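Local coordinates for protein protease (Penicillium cyclopium, PDB 5Z6O) that hydrolyses peptide bonds as a subtilisin-type serine protease of the proteinase K kind, probably cleaving casein, gelatin and type IV collagen, at residues T60-N65 against V111-D116; V97-A102 against M135-A140. All coordinates share one frame; numbering follows the deposited sequence. Where two conformers were deposited one is given.

How the interactions relate
The two contacts lie near the C-terminal ends of the parallel sheet's strands in the subtilisin fold, centres about 9 Å apart. Their segments alternate along the chain: 60-65, 97-102, 111-116, 135-140. Strands 56-61 and 93-98 are neighbours in the sheet, and where they end interactions 1 and 2 meet, with Thr62 N 2.8 Å from Lys98 O and Thr60 O 2.9 Å from Lys98 N, both probable hydrogen bonds. Helix 108-124, which supplies one side of interaction 1, links strand 93-98 to strand 131-135 in a beta-alpha-beta crossover, with strand 37-42 between them in the sheet. Interaction 1 sits at the outer strand of the sheet, whereas interaction 2 borders the inhibitor-filled active site.

Interaction 1. Residues T60-N65 against V111-D116; sequences TNTADN and VIAGMD
At the edge of the parallel sheet of this subtilisin fold, Thr62, the first residue beyond strand 56-61, packs its methyl on Ala113 and Gly114 of helix 108-124. Thr62 CG2 does all the touching: it meets the Ala113 CB methyl to methyl at 4.0 Å and lies 3.8 Å from Gly114 N. Gly114 presents bare backbone, and the two segments have their closest CA pair here, 6.2 Å from Thr62 CA to Gly114 CA. The other branch of Thr62, OG1, bonds to Gln110 O in the first turn of the same helix, so one side chain grips the helix by both a polar and an apolar arm. With chi1 at 68°, CG2 stands anti to the carbonyl carbon, while OG1 falls between the backbone N and that carbon. Behind Thr62 the loop holds an Asx turn, Asn61 OD1 accepting from Ala63 N at 2.9 Å, extended to an Asx motif by Asp64 N at 3.0 Å from above the carbonyl plane. Asp64 also forms a salt bridge with Lys98. The amide of Asn61 is held from its other end too, as ND2 donates to Asp64 OD1 at 3.0 Å, with an N-H...O angle of 159°.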
# COMPACT_ATOMS: atom_id res chain seq x y z
N THR A 60 5.19 16.90 1.17
CA THR A 60 4.36 18.10 1.25
C THR A 60 3.21 17.87 2.22
O THR A 60 2.97 16.76 2.69
CB THR A 60 3.88 18.51 -0.16
OG1 THR A 60 3.48 19.88 -0.14
CG2 THR A 60 2.71 17.64 -0.67
N ASN A 61 2.50 18.95 2.53
CA ASN A 61 1.41 18.93 3.50
C ASN A 61 0.33 19.81 2.90
O ASN A 61 0.51 21.03 2.82
CB ASN A 61 1.86 19.45 4.89
CG ASN A 61 0.77 19.38 5.95
OD1 ASN A 61 -0.43 19.22 5.65
ND2 ASN A 61 1.17 19.49 7.22
N THR A 62 -0.77 19.22 2.44
CA THR A 62 -1.87 20.02 1.91
C THR A 62 -3.02 20.15 2.90
O THR A 62 -4.04 20.77 2.58
CB THR A 62 -2.40 19.44 0.61
OG1 THR A 62 -3.03 18.19 0.87
CG2 THR A 62 -1.29 19.29 -0.44
N ALA A 63 -2.87 19.62 4.11
CA ALA A 63 -3.95 19.61 5.09
C ALA A 63 -3.84 20.71 6.14
O ALA A 63 -4.86 21.26 6.53
CB ALA A 63 -4.01 18.27 5.85
N ASP A 64 -2.65 20.97 6.68
CA ASP A 64 -2.51 21.96 7.75
C ASP A 64 -1.06 22.44 7.79
O ASP A 64 -0.33 22.31 6.80
CB ASP A 64 -2.99 21.37 9.10
CG ASP A 64 -2.22 20.12 9.52
OD1 ASP A 64 -1.03 20.00 9.20
OD2 ASP A 64 -2.81 19.25 10.21
N ASN A 65 -0.66 23.06 8.90
CA ASN A 65 0.67 23.63 9.06
C ASN A 65 1.54 22.81 9.99
O ASN A 65 2.60 23.30 10.41
CB ASN A 65 0.57 25.07 9.58
CG ASN A 65 0.03 26.04 8.56
OD1 ASN A 65 -0.75 26.93 8.89
ND2 ASN A 65 0.42 25.85 7.30
N VAL A 111 -6.70 16.25 -1.11
CA VAL A 111 -6.12 14.97 -1.54
C VAL A 111 -5.58 15.09 -2.95
O VAL A 111 -4.46 14.64 -3.26
CB VAL A 111 -7.16 13.85 -1.44
CG1 VAL A 111 -6.60 12.54 -2.03
CG2 VAL A 111 -7.59 13.65 -0.01
N ILE A 112 -6.38 15.66 -3.86
CA ILE A 112 -5.95 15.75 -5.24
C ILE A 112 -4.71 16.62 -5.36
O ILE A 112 -3.81 16.32 -6.14
CB ILE A 112 -7.11 16.26 -6.13
CG1 ILE A 112 -8.21 15.20 -6.15
CG2 ILE A 112 -6.61 16.59 -7.56
CD1 ILE A 112 -9.46 15.63 -6.82
N ALA A 113 -4.65 17.72 -4.58
CA ALA A 113 -3.46 18.57 -4.57
C ALA A 113 -2.21 17.78 -4.15
O ALA A 113 -1.13 17.97 -4.72
CB ALA A 113 -3.68 19.77 -3.63
N GLY A 114 -2.36 16.86 -3.19
CA GLY A 114 -1.21 16.04 -2.81
C GLY A 114 -0.80 15.06 -3.90
O GLY A 114 0.40 14.85 -4.15
N MET A 115 -1.79 14.47 -4.57
CA MET A 115 -1.49 13.57 -5.69
C MET A 115 -0.75 14.29 -6.80
O MET A 115 0.23 13.76 -7.36
CB MET A 115 -2.79 12.96 -6.24
CG MET A 115 -3.56 12.18 -5.19
SD MET A 115 -5.23 11.76 -5.69
CE MET A 115 -4.86 10.66 -7.03
N ASP A 116 -1.23 15.50 -7.14
CA ASP A 116 -0.59 16.31 -8.16
C ASP A 116 0.85 16.65 -7.78
O ASP A 116 1.76 16.59 -8.63
CB ASP A 116 -1.40 17.59 -8.38
CG ASP A 116 -2.67 17.38 -9.21
OD1 ASP A 116 -2.93 16.25 -9.71
OD2 ASP A 116 -3.42 18.36 -9.35

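Interaction 2. Residues V97-A102 against M135-A140; sequences VKVLGA and MSLGGA. With PMS (phenylmethanesulfonic acid), chain C.
Leu137 sets one methyl, CD2, against Val99 and Leu100 together. It reaches Leu100 CD1 at 3.9 Å and Val99 CG2 at 4.1 Å, and it lies over the fork of Leu100, nearly equidistant from CG and both methyls. The two neighbours receive it differently: Val99 stands at about a right angle to Leu137, whereas the Leu100 side chain runs aslant to it. In Leu137, chi1 of 55° tucks CG between the backbone N and the carbonyl carbon, and from there the branch projects toward segment 97-102. Leu100, with chi1 of -48°, holds CG anti to its carbonyl carbon, which lets CD1 meet Leu137 CD2. The contact is wholly aliphatic and largely buried; Val99 continues it onto Val41 and Val111, and Leu100 onto Thr43.

The backbone of Leu137 separates this cluster from the bound phenylmethanesulfonic acid, whose phenyl ring lies on the other side of the chain from the leucine side chain. One face of the ring rests almost parallel to the Leu137-Gly138 peptide, with PMS C4 3.5 Å from Gly138 N. Ser136 O lies above the same face, beyond its rim, 3.7 Å from PMS C2. Gly138 offers the ring backbone alone. Ser136 turns its OG elsewhere, to Ser228 O and Asn134 ND2, tying the segment to the start of helix 227-245, which carries the probable nucleophile Ser228. The ligand is further hydrogen-bonded to Asn165 ND2 and Ser228 N, groups expected to form the oxyanion hole. In subtilases the Ser-Leu-Gly segment forms one wall of the S1 pocket, and the phenyl ring set against the Leu137-Gly138 peptide is consistent with its occupying S1.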
# COMPACT_ATOMS: atom_id res chain seq x y z
N VAL A 97 3.29 12.39 1.95
CA VAL A 97 2.40 13.37 1.34
C VAL A 97 1.20 13.49 2.28
O VAL A 97 0.29 12.66 2.25
CB VAL A 97 1.98 12.97 -0.08
CG1 VAL A 97 1.06 14.05 -0.67
CG2 VAL A 97 3.22 12.73 -0.99
N LYS A 98 1.18 14.51 3.11
CA LYS A 98 0.14 14.63 4.13
C LYS A 98 -1.06 15.37 3.52
O LYS A 98 -0.94 16.55 3.15
CB LYS A 98 0.65 15.38 5.35
CG LYS A 98 -0.45 15.57 6.39
CD LYS A 98 0.12 16.07 7.75
CE LYS A 98 -1.02 16.59 8.57
NZ LYS A 98 -0.49 16.94 9.94
N VAL A 99 -2.21 14.69 3.43
CA VAL A 99 -3.40 15.26 2.79
C VAL A 99 -4.60 15.16 3.72
O VAL A 99 -5.68 15.69 3.42
CB VAL A 99 -3.72 14.58 1.45
CG1 VAL A 99 -2.56 14.71 0.45
CG2 VAL A 99 -4.10 13.11 1.69
N LEU A 100 -4.44 14.47 4.85
CA LEU A 100 -5.47 14.31 5.86
C LEU A 100 -4.96 14.85 7.19
O LEU A 100 -3.78 14.70 7.52
CB LEU A 100 -5.85 12.85 6.06
CG LEU A 100 -6.14 12.01 4.81
CD1 LEU A 100 -6.30 10.55 5.23
CD2 LEU A 100 -7.38 12.54 4.13
N GLY A 101 -5.88 15.41 7.99
CA GLY A 101 -5.54 16.00 9.26
C GLY A 101 -5.44 14.98 10.37
O GLY A 101 -5.52 13.76 10.16
N ALA A 102 -5.24 15.48 11.59
CA ALA A 102 -5.05 14.57 12.72
C ALA A 102 -6.26 13.69 12.98
O ALA A 102 -6.11 12.58 13.50
CB ALA A 102 -4.67 15.35 13.98
N MET A 135 -2.54 4.80 -1.54
CA MET A 135 -3.68 5.62 -1.10
C MET A 135 -4.56 4.74 -0.23
O MET A 135 -5.37 3.99 -0.75
CB MET A 135 -4.49 6.20 -2.26
CG MET A 135 -3.75 7.38 -2.89
SD MET A 135 -4.83 8.28 -4.09
CE MET A 135 -6.11 8.96 -3.05
N SER A 136 -4.38 4.82 1.07
CA SER A 136 -5.21 4.06 2.00
C SER A 136 -6.33 4.92 2.52
O SER A 136 -6.43 5.17 3.71
CB SER A 136 -4.37 3.52 3.15
OG SER A 136 -3.54 2.44 2.73
N LEU A 137 -7.11 5.50 1.63
CA LEU A 137 -8.23 6.34 1.98
C LEU A 137 -9.23 6.21 0.84
O LEU A 137 -8.91 5.74 -0.25
CB LEU A 137 -7.83 7.81 2.17
CG LEU A 137 -7.08 8.45 0.99
CD1 LEU A 137 -8.03 9.03 -0.05
CD2 LEU A 137 -6.12 9.54 1.50
N GLY A 138 -10.45 6.60 1.11
CA GLY A 138 -11.49 6.36 0.12
C GLY A 138 -12.71 7.14 0.53
O GLY A 138 -12.80 7.65 1.65
N GLY A 139 -13.64 7.24 -0.39
CA GLY A 139 -14.83 7.98 -0.06
C GLY A 139 -15.87 7.72 -1.09
O GLY A 139 -15.77 6.78 -1.87
N ALA A 140 -16.91 8.55 -1.06
CA ALA A 140 -18.01 8.40 -1.99
C ALA A 140 -17.50 8.61 -3.41
O ALA A 140 -16.45 9.21 -3.64
CB ALA A 140 -19.12 9.40 -1.68
C PMS C . -9.05 4.02 6.34
S PMS C . -8.13 2.50 6.69
C1 PMS C . -9.89 3.88 5.06
C2 PMS C . -9.45 3.13 3.97
C3 PMS C . -10.24 3.03 2.83
C4 PMS C . -11.46 3.67 2.76
C5 PMS C . -11.90 4.42 3.85
C6 PMS C . -11.12 4.51 4.99
O2S PMS C . -7.73 2.40 8.13
O1S PMS C . -8.98 1.28 6.49